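Local coordinates for aldehyde dehydrogenase (Listeria monocytogenes, PDB 3K9D), which probably acts as an oxidoreductase on aldehyde or oxo groups, with NAD or NADP as electron acceptor, at residues Val111-Ile116 and Asp184-His189; Pro121-Ile126 and Pro416-Gly421; Ala206-Gly211 and Gly427-Asp432. All blocks are in the same frame, centred on the assembly; numbering follows the deposited sequence.

Interaction 1. Residues Val111-Ile116 and Asp184-His189; sequences VVAGLI and DQLMKH
A113 and L186 both direct their side chains toward the opposite segment, and the methyl of one meets the fork of the other. A113 CB lies 3.7 Å from L186 CG, and its distances to the two branch carbons, 4.0 Å to CD1 and 3.9 Å to CD2 of L186, are almost equal. Such near equality means that the alanine methyl is centred on the branch point instead of resting against a single methyl. L186 reaches it with CG anti to the backbone N (chi1 178°), which carries the fork out from the helix toward the strand. The two backbones come nearest beside this pair, with 6.7 Å between the CA atoms of A113 and M187.

The second pair meets obliquely. Neither L115 nor M187 leaves its backbone directly toward the other segment, yet the end of L115 turns inward, and its CD1 comes within 4.2 Å of M187 SD, an ordinary apolar approach. M187 meets it with the sulfur, the bend of its chain, where chi3 of -56° folds the terminal methyl back.

All four residues are buried, and the contact, 185 Å² over both sides, consists of apolar side chains alone. V112, whose side chain points away from the helix, instead meets S132 of helix 121-134, so successive strand residues serve the two faces of the sheet. The strand pairs with 138-143 on one flank and 192-197 on the other, while helix 180-188 links strand 172-174 to 192-197 across it. This is a beta-alpha-beta crossover, consistent with the Rossmann-type nucleotide-binding domain of aldehyde dehydrogenases, with the helix lying over the central strand.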
ATOM      1  N   VAL A 111      -2.066  11.896   9.587  1.00 20.61           N
ATOM      2  CA  VAL A 111      -0.857  12.736   9.523  1.00 17.87           C
ATOM      3  C   VAL A 111       0.193  12.043   8.647  1.00 23.06           C
ATOM      4  O   VAL A 111       0.667  10.952   8.981  1.00 22.16           O
ATOM      5  CB  VAL A 111      -0.245  13.005  10.920  1.00 23.35           C
ATOM      6  CG1 VAL A 111       1.004  13.882  10.807  1.00 15.69           C
ATOM      7  CG2 VAL A 111      -1.257  13.632  11.841  1.00 14.06           C
ATOM      8  N   VAL A 112       0.521  12.682   7.526  1.00 21.73           N
ATOM      9  CA  VAL A 112       1.494  12.186   6.558  1.00 20.24           C
ATOM     10  C   VAL A 112       2.909  12.589   6.997  1.00 18.08           C
ATOM     11  O   VAL A 112       3.126  13.709   7.475  1.00 17.83           O
ATOM     12  CB  VAL A 112       1.187  12.745   5.122  1.00 20.82           C
ATOM     13  CG1 VAL A 112       2.141  12.195   4.077  1.00 18.18           C
ATOM     14  CG2 VAL A 112      -0.244  12.410   4.704  1.00 18.82           C
ATOM     15  N   ALA A 113       3.855  11.665   6.864  1.00 16.44           N
ATOM     16  CA  ALA A 113       5.267  11.977   7.038  1.00 18.84           C
ATOM     17  C   ALA A 113       5.908  12.079   5.662  1.00 21.76           C
ATOM     18  O   ALA A 113       5.995  11.091   4.926  1.00 16.00           O
ATOM     19  CB  ALA A 113       5.952  10.928   7.866  1.00 16.37           C
ATOM     20  N   GLY A 114       6.318  13.293   5.308  1.00 22.13           N
ATOM     21  CA  GLY A 114       6.985  13.539   4.034  1.00 19.29           C
ATOM     22  C   GLY A 114       8.490  13.648   4.201  1.00 18.32           C
ATOM     23  O   GLY A 114       8.989  14.568   4.845  1.00 19.81           O
ATOM     24  N   LEU A 115       9.213  12.705   3.614  1.00 17.78           N
ATOM     25  CA  LEU A 115      10.670  12.772   3.574  1.00 18.09           C
ATOM     26  C   LEU A 115      11.065  13.545   2.323  1.00 12.82           C
ATOM     27  O   LEU A 115      10.681  13.156   1.217  1.00 21.62           O
ATOM     28  CB  LEU A 115      11.296  11.364   3.557  1.00 22.60           C
ATOM     29  CG  LEU A 115      10.838  10.355   4.636  1.00 34.10           C
ATOM     30  CD1 LEU A 115      11.701   9.106   4.655  1.00 24.79           C
ATOM     31  CD2 LEU A 115      10.824  10.969   6.000  1.00 13.12           C
ATOM     32  N   ILE A 116      11.828  14.623   2.511  1.00 23.02           N
ATOM     33  CA  ILE A 116      12.241  15.526   1.406  1.00 19.54           C
ATOM     34  C   ILE A 116      13.741  15.427   1.087  1.00 20.27           C
ATOM     35  O   ILE A 116      14.569  15.749   1.938  1.00 17.43           O
ATOM     36  CB  ILE A 116      11.934  17.012   1.755  1.00 19.26           C
ATOM     37  CG1 ILE A 116      10.471  17.189   2.158  1.00 15.83           C
ATOM     38  CG2 ILE A 116      12.316  17.939   0.597  1.00 15.17           C
ATOM     39  CD1 ILE A 116       9.494  16.749   1.093  1.00 11.97           C
ATOM     40  N   ASP A 184      13.559   9.190  12.682  1.00 11.34           N
ATOM     41  CA  ASP A 184      13.125   7.870  13.182  1.00 18.78           C
ATOM     42  C   ASP A 184      11.833   7.971  13.999  1.00 19.30           C
ATOM     43  O   ASP A 184      10.947   7.123  13.875  1.00 18.48           O
ATOM     44  CB  ASP A 184      14.201   7.220  14.050  1.00 18.63           C
ATOM     45  CG  ASP A 184      13.823   5.803  14.477  1.00 28.49           C
ATOM     46  OD1 ASP A 184      13.774   4.923  13.598  1.00 38.18           O
ATOM     47  OD2 ASP A 184      13.569   5.577  15.676  1.00 30.17           O
ATOM     48  N   GLN A 185      11.750   8.999  14.836  1.00 16.73           N
ATOM     49  CA  GLN A 185      10.572   9.248  15.664  1.00 16.55           C
ATOM     50  C   GLN A 185       9.379   9.603  14.778  1.00 14.43           C
ATOM     51  O   GLN A 185       8.277   9.107  15.002  1.00 19.36           O
ATOM     52  CB  GLN A 185      10.844  10.342  16.722  1.00 14.38           C
ATOM     53  CG  GLN A 185       9.634  10.771  17.584  1.00 10.42           C
ATOM     54  CD  GLN A 185       9.028   9.635  18.435  1.00 12.60           C
ATOM     55  OE1 GLN A 185       9.319   9.518  19.610  1.00 17.94           O
ATOM     56  NE2 GLN A 185       8.177   8.815  17.832  1.00 17.15           N
ATOM     57  N   LEU A 186       9.612  10.416  13.748  1.00 19.00           N
ATOM     58  CA  LEU A 186       8.558  10.777  12.790  1.00 15.07           C
ATOM     59  C   LEU A 186       7.975   9.571  12.083  1.00 15.01           C
ATOM     60  O   LEU A 186       6.755   9.466  11.927  1.00 18.69           O
ATOM     61  CB  LEU A 186       9.052  11.797  11.755  1.00 13.78           C
ATOM     62  CG  LEU A 186       8.051  12.229  10.661  1.00 18.90           C
ATOM     63  CD1 LEU A 186       6.824  12.993  11.234  1.00 16.96           C
ATOM     64  CD2 LEU A 186       8.720  13.071   9.583  1.00 18.57           C
ATOM     65  N   MET A 187       8.847   8.661  11.659  1.00 10.98           N
ATOM     66  CA  MET A 187       8.420   7.485  10.937  1.00 14.47           C
ATOM     67  C   MET A 187       7.733   6.476  11.872  1.00 13.56           C
ATOM     68  O   MET A 187       6.731   5.890  11.489  1.00 15.00           O
ATOM     69  CB  MET A 187       9.603   6.808  10.206  1.00 14.47           C
ATOM     70  CG  MET A 187      10.189   7.588   9.013  1.00 14.72           C
ATOM     71  SD  MET A 187      11.480   6.677   8.120  1.00 14.12           S
ATOM     72  CE  MET A 187      12.630   6.322   9.444  1.00  9.63           C
ATOM     73  N   LYS A 188       8.291   6.269  13.069  1.00 12.44           N
ATOM     74  CA  LYS A 188       7.797   5.228  14.014  1.00 18.43           C
ATOM     75  C   LYS A 188       6.549   5.598  14.819  1.00 22.85           C
ATOM     76  O   LYS A 188       5.825   4.708  15.276  1.00 19.20           O
ATOM     77  CB  LYS A 188       8.902   4.758  14.973  1.00 16.44           C
ATOM     78  CG  LYS A 188       9.927   3.804  14.336  1.00 25.89           C
ATOM     79  CD  LYS A 188      10.993   3.353  15.334  1.00 39.52           C
ATOM     80  CE  LYS A 188      12.021   2.404  14.699  1.00 46.54           C
ATOM     81  NZ  LYS A 188      11.540   0.998  14.539  1.00 43.26           N
ATOM     82  N   HIS A 189       6.301   6.895  14.995  1.00 15.55           N
ATOM     83  CA  HIS A 189       5.174   7.385  15.804  1.00 21.07           C
ATOM     84  C   HIS A 189       3.819   6.773  15.454  1.00 18.73           C
ATOM     85  O   HIS A 189       3.505   6.561  14.285  1.00 18.64           O
ATOM     86  CB  HIS A 189       5.066   8.903  15.718  1.00 16.98           C
ATOM     87  CG  HIS A 189       4.537   9.534  16.966  1.00 24.26           C
ATOM     88  ND1 HIS A 189       3.190   9.626  17.244  1.00 22.90           N
ATOM     89  CD2 HIS A 189       5.176  10.085  18.024  1.00 18.04           C
ATOM     90  CE1 HIS A 189       3.021  10.221  18.411  1.00 23.38           C
ATOM     91  NE2 HIS A 189       4.211  10.507  18.907  1.00 27.03           N
TER

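Interaction 2. Residues Pro121-Ile126 and Pro416-Gly421; sequences PTSTVI and PALTLG
Van der Waals contact between S123 and L418 rests on one methyl group, L418 CD1, set against the serine's carbonyl and CB. L418 CD1 lies 3.4 Å from S123 O and 3.6 Å from S123 C, so it presses on the carbonyl group of the helix backbone as well as on the serine side chain, whose CB is 3.7 Å from the same L418 CD1. The adjoining T124 N is 4.0 Å from L418 CD1, placing the methyl beside the peptide that joins S123 to T124. L418 arrives there with CG anti to its own carbonyl carbon (chi1 -68°) and CD1 carried onward by a nearly extended chi2 of 159°. Both S123 and L418 are buried.

Polar contact across the segments passes through one water. It gives a hydrogen to T124 OG1 at 2.8 Å and another to L418 O at 2.9 Å. The threonine hydroxyl is bound a second time, to N120 O, which lies one turn earlier in the chain and takes a weak bond from S123 OG too. OG1 of T124 is therefore gripped on the helix side by a backbone carbonyl and on the loop side by the water, while L418 O gains a partner without touching the helix directly.

Flanking bonds keep the loop in place: T419 OG1 joins T198 OG1, and G421 O meets NH1 of R396. The loop follows helix 403-407, which comes after strand 396-399 of the parallel seven-stranded sheet. The arrangement thus joins the opening turn of helix 121-134, the helix that follows strand 102-116 of the Rossmann-type mixed sheet, to a chain returning from the other domain, consistent with the two-domain aldehyde dehydrogenase fold.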
ATOM      1  N   PRO A 121      14.192  19.737  -3.512  1.00 20.12           N
ATOM      2  CA  PRO A 121      13.647  20.025  -2.166  1.00 20.30           C
ATOM      3  C   PRO A 121      12.395  20.890  -2.057  1.00 20.95           C
ATOM      4  O   PRO A 121      11.478  20.525  -1.329  1.00 19.53           O
ATOM      5  CB  PRO A 121      14.811  20.703  -1.445  1.00 22.40           C
ATOM      6  CG  PRO A 121      15.661  21.293  -2.534  1.00 17.70           C
ATOM      7  CD  PRO A 121      15.416  20.516  -3.791  1.00 30.32           C
ATOM      8  N   THR A 122      12.348  22.010  -2.774  1.00 19.15           N
ATOM      9  CA  THR A 122      11.224  22.935  -2.687  1.00 20.57           C
ATOM     10  C   THR A 122      10.038  22.435  -3.501  1.00 22.05           C
ATOM     11  O   THR A 122       8.896  22.526  -3.052  1.00 20.37           O
ATOM     12  CB  THR A 122      11.618  24.374  -3.128  1.00 22.96           C
ATOM     13  OG1 THR A 122      12.081  24.351  -4.488  1.00 18.20           O
ATOM     14  CG2 THR A 122      12.714  24.912  -2.221  1.00 21.80           C
ATOM     15  N   SER A 123      10.324  21.894  -4.682  1.00 17.84           N
ATOM     16  CA  SER A 123       9.310  21.317  -5.568  1.00 16.67           C
ATOM     17  C   SER A 123       8.601  20.102  -4.934  1.00 17.90           C
ATOM     18  O   SER A 123       7.392  19.912  -5.098  1.00 15.53           O
ATOM     19  CB  SER A 123       9.914  20.943  -6.932  1.00 17.97           C
ATOM     20  OG  SER A 123      11.057  20.105  -6.802  1.00 18.99           O
ATOM     21  N   THR A 124       9.350  19.298  -4.194  1.00 13.21           N
ATOM     22  CA  THR A 124       8.763  18.125  -3.527  1.00 16.74           C
ATOM     23  C   THR A 124       7.821  18.538  -2.378  1.00 19.22           C
ATOM     24  O   THR A 124       6.727  17.970  -2.237  1.00 20.51           O
ATOM     25  CB  THR A 124       9.845  17.103  -3.052  1.00 15.26           C
ATOM     26  OG1 THR A 124      10.682  16.727  -4.158  1.00 12.77           O
ATOM     27  CG2 THR A 124       9.207  15.844  -2.496  1.00 17.99           C
ATOM     28  N   VAL A 125       8.235  19.526  -1.583  1.00 16.88           N
ATOM     29  CA  VAL A 125       7.381  20.069  -0.517  1.00 15.03           C
ATOM     30  C   VAL A 125       6.055  20.587  -1.063  1.00 16.50           C
ATOM     31  O   VAL A 125       4.990  20.221  -0.562  1.00 16.49           O
ATOM     32  CB  VAL A 125       8.084  21.178   0.305  1.00 16.24           C
ATOM     33  CG1 VAL A 125       7.083  21.904   1.230  1.00 14.93           C
ATOM     34  CG2 VAL A 125       9.210  20.600   1.130  1.00 13.51           C
ATOM     35  N   ILE A 126       6.119  21.411  -2.104  1.00 15.91           N
ATOM     36  CA  ILE A 126       4.913  22.022  -2.686  1.00 12.73           C
ATOM     37  C   ILE A 126       3.948  20.931  -3.110  1.00 14.87           C
ATOM     38  O   ILE A 126       2.782  20.961  -2.741  1.00 12.44           O
ATOM     39  CB  ILE A 126       5.255  22.975  -3.873  1.00 15.30           C
ATOM     40  CG1 ILE A 126       5.883  24.261  -3.345  1.00 19.69           C
ATOM     41  CG2 ILE A 126       4.007  23.318  -4.686  1.00 12.91           C
ATOM     42  CD1 ILE A 126       6.700  25.070  -4.394  1.00 24.76           C
ATOM     43  N   PRO A 416       0.991  13.709 -12.732  1.00 25.16           N
ATOM     44  CA  PRO A 416       2.063  14.640 -12.368  1.00 21.45           C
ATOM     45  C   PRO A 416       2.489  14.452 -10.915  1.00 21.30           C
ATOM     46  O   PRO A 416       1.678  14.661 -10.002  1.00 19.13           O
ATOM     47  CB  PRO A 416       1.430  16.027 -12.564  1.00 26.86           C
ATOM     48  CG  PRO A 416       0.172  15.806 -13.285  1.00 29.27           C
ATOM     49  CD  PRO A 416      -0.273  14.415 -13.019  1.00 20.18           C
ATOM     50  N   ALA A 417       3.754  14.072 -10.717  1.00 16.05           N
ATOM     51  CA  ALA A 417       4.255  13.701  -9.399  1.00 21.21           C
ATOM     52  C   ALA A 417       5.764  13.779  -9.284  1.00 21.08           C
ATOM     53  O   ALA A 417       6.501  13.576 -10.257  1.00 18.85           O
ATOM     54  CB  ALA A 417       3.779  12.283  -9.011  1.00 18.95           C
ATOM     55  N   LEU A 418       6.220  14.031  -8.063  1.00 15.56           N
ATOM     56  CA  LEU A 418       7.635  13.989  -7.766  1.00 18.23           C
ATOM     57  C   LEU A 418       7.976  12.839  -6.819  1.00 18.24           C
ATOM     58  O   LEU A 418       9.135  12.663  -6.443  1.00 23.38           O
ATOM     59  CB  LEU A 418       8.112  15.354  -7.248  1.00 22.68           C
ATOM     60  CG  LEU A 418       8.074  16.453  -8.323  1.00 24.12           C
ATOM     61  CD1 LEU A 418       8.046  17.826  -7.678  1.00 16.86           C
ATOM     62  CD2 LEU A 418       9.219  16.351  -9.310  1.00 27.38           C
ATOM     63  N   THR A 419       6.954  12.056  -6.456  1.00 28.56           N
ATOM     64  CA  THR A 419       7.141  10.752  -5.794  1.00 28.53           C
ATOM     65  C   THR A 419       6.707   9.638  -6.745  1.00 22.93           C
ATOM     66  O   THR A 419       5.523   9.434  -7.008  1.00 17.40           O
ATOM     67  CB  THR A 419       6.438  10.684  -4.409  1.00 30.05           C
ATOM     68  OG1 THR A 419       7.070  11.619  -3.536  1.00 19.38           O
ATOM     69  CG2 THR A 419       6.541   9.279  -3.774  1.00 13.94           C
ATOM     70  N   LEU A 420       7.709   8.947  -7.274  1.00 16.43           N
ATOM     71  CA  LEU A 420       7.525   7.973  -8.314  1.00 19.90           C
ATOM     72  C   LEU A 420       7.737   6.599  -7.686  1.00 19.35           C
ATOM     73  O   LEU A 420       8.870   6.216  -7.392  1.00 17.83           O
ATOM     74  CB  LEU A 420       8.528   8.252  -9.459  1.00 19.00           C
ATOM     75  CG  LEU A 420       8.587   9.698 -10.005  1.00 25.40           C
ATOM     76  CD1 LEU A 420       9.525   9.828 -11.209  1.00 18.49           C
ATOM     77  CD2 LEU A 420       7.226  10.208 -10.400  1.00 19.54           C
ATOM     78  N   GLY A 421       6.646   5.879  -7.434  1.00 20.59           N
ATOM     79  CA  GLY A 421       6.750   4.578  -6.772  1.00 19.45           C
ATOM     80  C   GLY A 421       7.416   3.558  -7.675  1.00 20.11           C
ATOM     81  O   GLY A 421       7.226   3.605  -8.891  1.00 16.07           O
TER
HETATM   82  O   HOH W   1      11.272  14.330  -5.393  1.00 12.45           O

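Interaction 3. Residues Ala206-Gly211 and Gly427-Asp432; sequences AAYSSG and GSSSSD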
ATOM      1  N   ALA A 206      14.336   1.885   5.657  1.00 21.68           N
ATOM      2  CA  ALA A 206      14.033   2.332   7.023  1.00 24.79           C
ATOM      3  C   ALA A 206      12.542   2.559   7.228  1.00 24.29           C
ATOM      4  O   ALA A 206      12.012   2.260   8.299  1.00 21.56           O
ATOM      5  CB  ALA A 206      14.812   3.609   7.387  1.00 24.02           C
ATOM      6  N   ALA A 207      11.887   3.095   6.198  1.00 23.84           N
ATOM      7  CA  ALA A 207      10.459   3.408   6.226  1.00 24.24           C
ATOM      8  C   ALA A 207       9.610   2.136   6.291  1.00 15.49           C
ATOM      9  O   ALA A 207       8.596   2.084   6.993  1.00 20.90           O
ATOM     10  CB  ALA A 207      10.077   4.239   5.011  1.00 14.82           C
ATOM     11  N   TYR A 208      10.034   1.104   5.567  1.00 20.25           N
ATOM     12  CA  TYR A 208       9.315  -0.168   5.596  1.00 14.63           C
ATOM     13  C   TYR A 208       9.648  -1.033   6.811  1.00 17.99           C
ATOM     14  O   TYR A 208       9.048  -2.101   7.011  1.00 22.58           O
ATOM     15  CB  TYR A 208       9.499  -0.939   4.285  1.00 20.93           C
ATOM     16  CG  TYR A 208       8.630  -0.401   3.179  1.00 17.34           C
ATOM     17  CD1 TYR A 208       7.264  -0.699   3.125  1.00 12.63           C
ATOM     18  CD2 TYR A 208       9.171   0.427   2.192  1.00 32.39           C
ATOM     19  CE1 TYR A 208       6.457  -0.191   2.097  1.00 14.07           C
ATOM     20  CE2 TYR A 208       8.384   0.944   1.171  1.00 30.89           C
ATOM     21  CZ  TYR A 208       7.036   0.632   1.123  1.00 26.60           C
ATOM     22  OH  TYR A 208       6.276   1.160   0.103  1.00 25.98           O
ATOM     23  N   SER A 209      10.582  -0.552   7.632  1.00 14.93           N
ATOM     24  CA  SER A 209      10.942  -1.200   8.886  1.00 13.90           C
ATOM     25  C   SER A 209      10.438  -0.435  10.121  1.00 14.15           C
ATOM     26  O   SER A 209      10.723  -0.825  11.252  1.00 20.12           O
ATOM     27  CB  SER A 209      12.455  -1.380   8.952  1.00 16.77           C
ATOM     28  OG  SER A 209      12.914  -2.041   7.782  1.00 19.99           O
ATOM     29  N   SER A 210       9.670   0.626   9.886  1.00 17.85           N
ATOM     30  CA  SER A 210       9.239   1.574  10.925  1.00 14.60           C
ATOM     31  C   SER A 210       8.029   1.134  11.768  1.00 28.08           C
ATOM     32  O   SER A 210       7.802   1.666  12.873  1.00 17.98           O
ATOM     33  CB  SER A 210       8.915   2.918  10.277  1.00 15.29           C
ATOM     34  OG  SER A 210       7.788   2.812   9.419  1.00 13.57           O
ATOM     35  N   GLY A 211       7.246   0.189  11.245  1.00 21.60           N
ATOM     36  CA  GLY A 211       5.969  -0.174  11.860  1.00 20.26           C
ATOM     37  C   GLY A 211       4.796   0.637  11.341  1.00 19.50           C
ATOM     38  O   GLY A 211       3.652   0.351  11.674  1.00 18.65           O
ATOM     39  N   GLY A 427      10.736  -2.976  -4.158  1.00 26.56           N
ATOM     40  CA  GLY A 427      10.532  -3.001  -2.704  1.00 22.66           C
ATOM     41  C   GLY A 427       9.550  -1.997  -2.121  1.00 29.53           C
ATOM     42  O   GLY A 427       9.611  -1.681  -0.920  1.00 23.12           O
ATOM     43  N   SER A 428       8.646  -1.495  -2.961  1.00 24.45           N
ATOM     44  CA  SER A 428       7.642  -0.521  -2.537  1.00 23.39           C
ATOM     45  C   SER A 428       6.211  -1.056  -2.602  1.00 20.21           C
ATOM     46  O   SER A 428       5.942  -2.073  -3.241  1.00 26.97           O
ATOM     47  CB  SER A 428       7.763   0.771  -3.360  1.00 21.85           C
ATOM     48  OG  SER A 428       6.767   1.717  -2.994  1.00 23.33           O
ATOM     49  N   SER A 429       5.301  -0.345  -1.942  1.00 24.89           N
ATOM     50  CA  SER A 429       3.876  -0.690  -1.907  1.00 21.72           C
ATOM     51  C   SER A 429       3.083  -0.213  -3.123  1.00 24.80           C
ATOM     52  O   SER A 429       1.940  -0.632  -3.327  1.00 23.42           O
ATOM     53  CB  SER A 429       3.244  -0.106  -0.650  1.00 17.36           C
ATOM     54  OG  SER A 429       3.397   1.305  -0.631  1.00 28.89           O
ATOM     55  N   SER A 430       3.675   0.677  -3.914  1.00 19.25           N
ATOM     56  CA  SER A 430       2.986   1.267  -5.051  1.00 13.92           C
ATOM     57  C   SER A 430       3.913   1.521  -6.228  1.00 22.31           C
ATOM     58  O   SER A 430       5.056   1.934  -6.048  1.00 16.64           O
ATOM     59  CB  SER A 430       2.379   2.610  -4.654  1.00 19.43           C
ATOM     60  OG  SER A 430       1.611   3.149  -5.719  1.00 22.20           O
ATOM     61  N   SER A 431       3.381   1.331  -7.430  1.00 15.39           N
ATOM     62  CA  SER A 431       4.079   1.653  -8.670  1.00 25.94           C
ATOM     63  C   SER A 431       3.583   2.995  -9.213  1.00 23.87           C
ATOM     64  O   SER A 431       3.968   3.420 -10.309  1.00 19.35           O
ATOM     65  CB  SER A 431       3.812   0.560  -9.710  1.00 15.50           C
ATOM     66  OG  SER A 431       2.412   0.420  -9.923  1.00 21.86           O
ATOM     67  N   ASP A 432       2.717   3.662  -8.451  1.00 17.92           N
ATOM     68  CA  ASP A 432       2.084   4.865  -8.967  1.00 17.25           C
ATOM     69  C   ASP A 432       3.001   6.076  -8.926  1.00 19.75           C
ATOM     70  O   ASP A 432       3.934   6.150  -8.112  1.00 19.32           O
ATOM     71  CB  ASP A 432       0.763   5.164  -8.245  1.00 16.91           C
ATOM     72  CG  ASP A 432      -0.240   4.011  -8.347  1.00 20.81           C
ATOM     73  OD1 ASP A 432      -0.150   3.187  -9.285  1.00 20.34           O
ATOM     74  OD2 ASP A 432      -1.122   3.927  -7.477  1.00 20.58           O
TER
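Y208 OH accepts a backbone N-H from each of two separate parts of the chain. S429 N donates to it across the contact at 2.7 Å with an angle of 147° at the hydrogen, and G216 N, in strand 214-216, also bonds to it. Two serine hydroxyls crowd the same oxygen: S429 OG is 3.0 Å and S428 OG 3.2 Å from Y208 OH. Their established partners are carbonyls of that strand, A214 O for S429 and G216 O for S428. The phenol and two serines therefore stitch the 427-432 loop to strand 214-216 of the mixed sheet. Y208 follows helix 201-207 in a type I turn running from A207 to S210, and its ring extends away from this turn. G427 O lies over one ring face, 3.6 Å from Y208 CE2. Two further bonds shape the segments themselves: S210 OG binds A207 O at 2.7 Å, closing the turn, and S430 OG accepts D432 N at 3.0 Å in an ST turn. D432, the residue that closes this ST turn, forms a salt bridge through OD1 with R444 of the second subunit, and Y208 packs on P213 of that subunit.

Overall arrangement
Interactions 1 and 2 are buried, whereas interaction 3 is partly buried and borders the second subunit. Their chemistry follows: interaction 1 is purely apolar, interaction 2 adds a bridging water to methyl packing, and interaction 3 centres on a tyrosine hydroxyl that takes a backbone N-H, beside ring packing. Strand 102-116 and helix 121-134 are consecutive, so interactions 1 and 2 meet directly, I116 CD1 lying 3.7 Å from T124 CG2. Interaction 3 touches interaction 1 where M187 SD comes within 3.9 Å of A207 CA. Interactions 2 and 3 draw on one long loop between helix 403-407 and strand 440-447, and G421 N probably bonds D432 O at 2.8 Å, tying its two portions together.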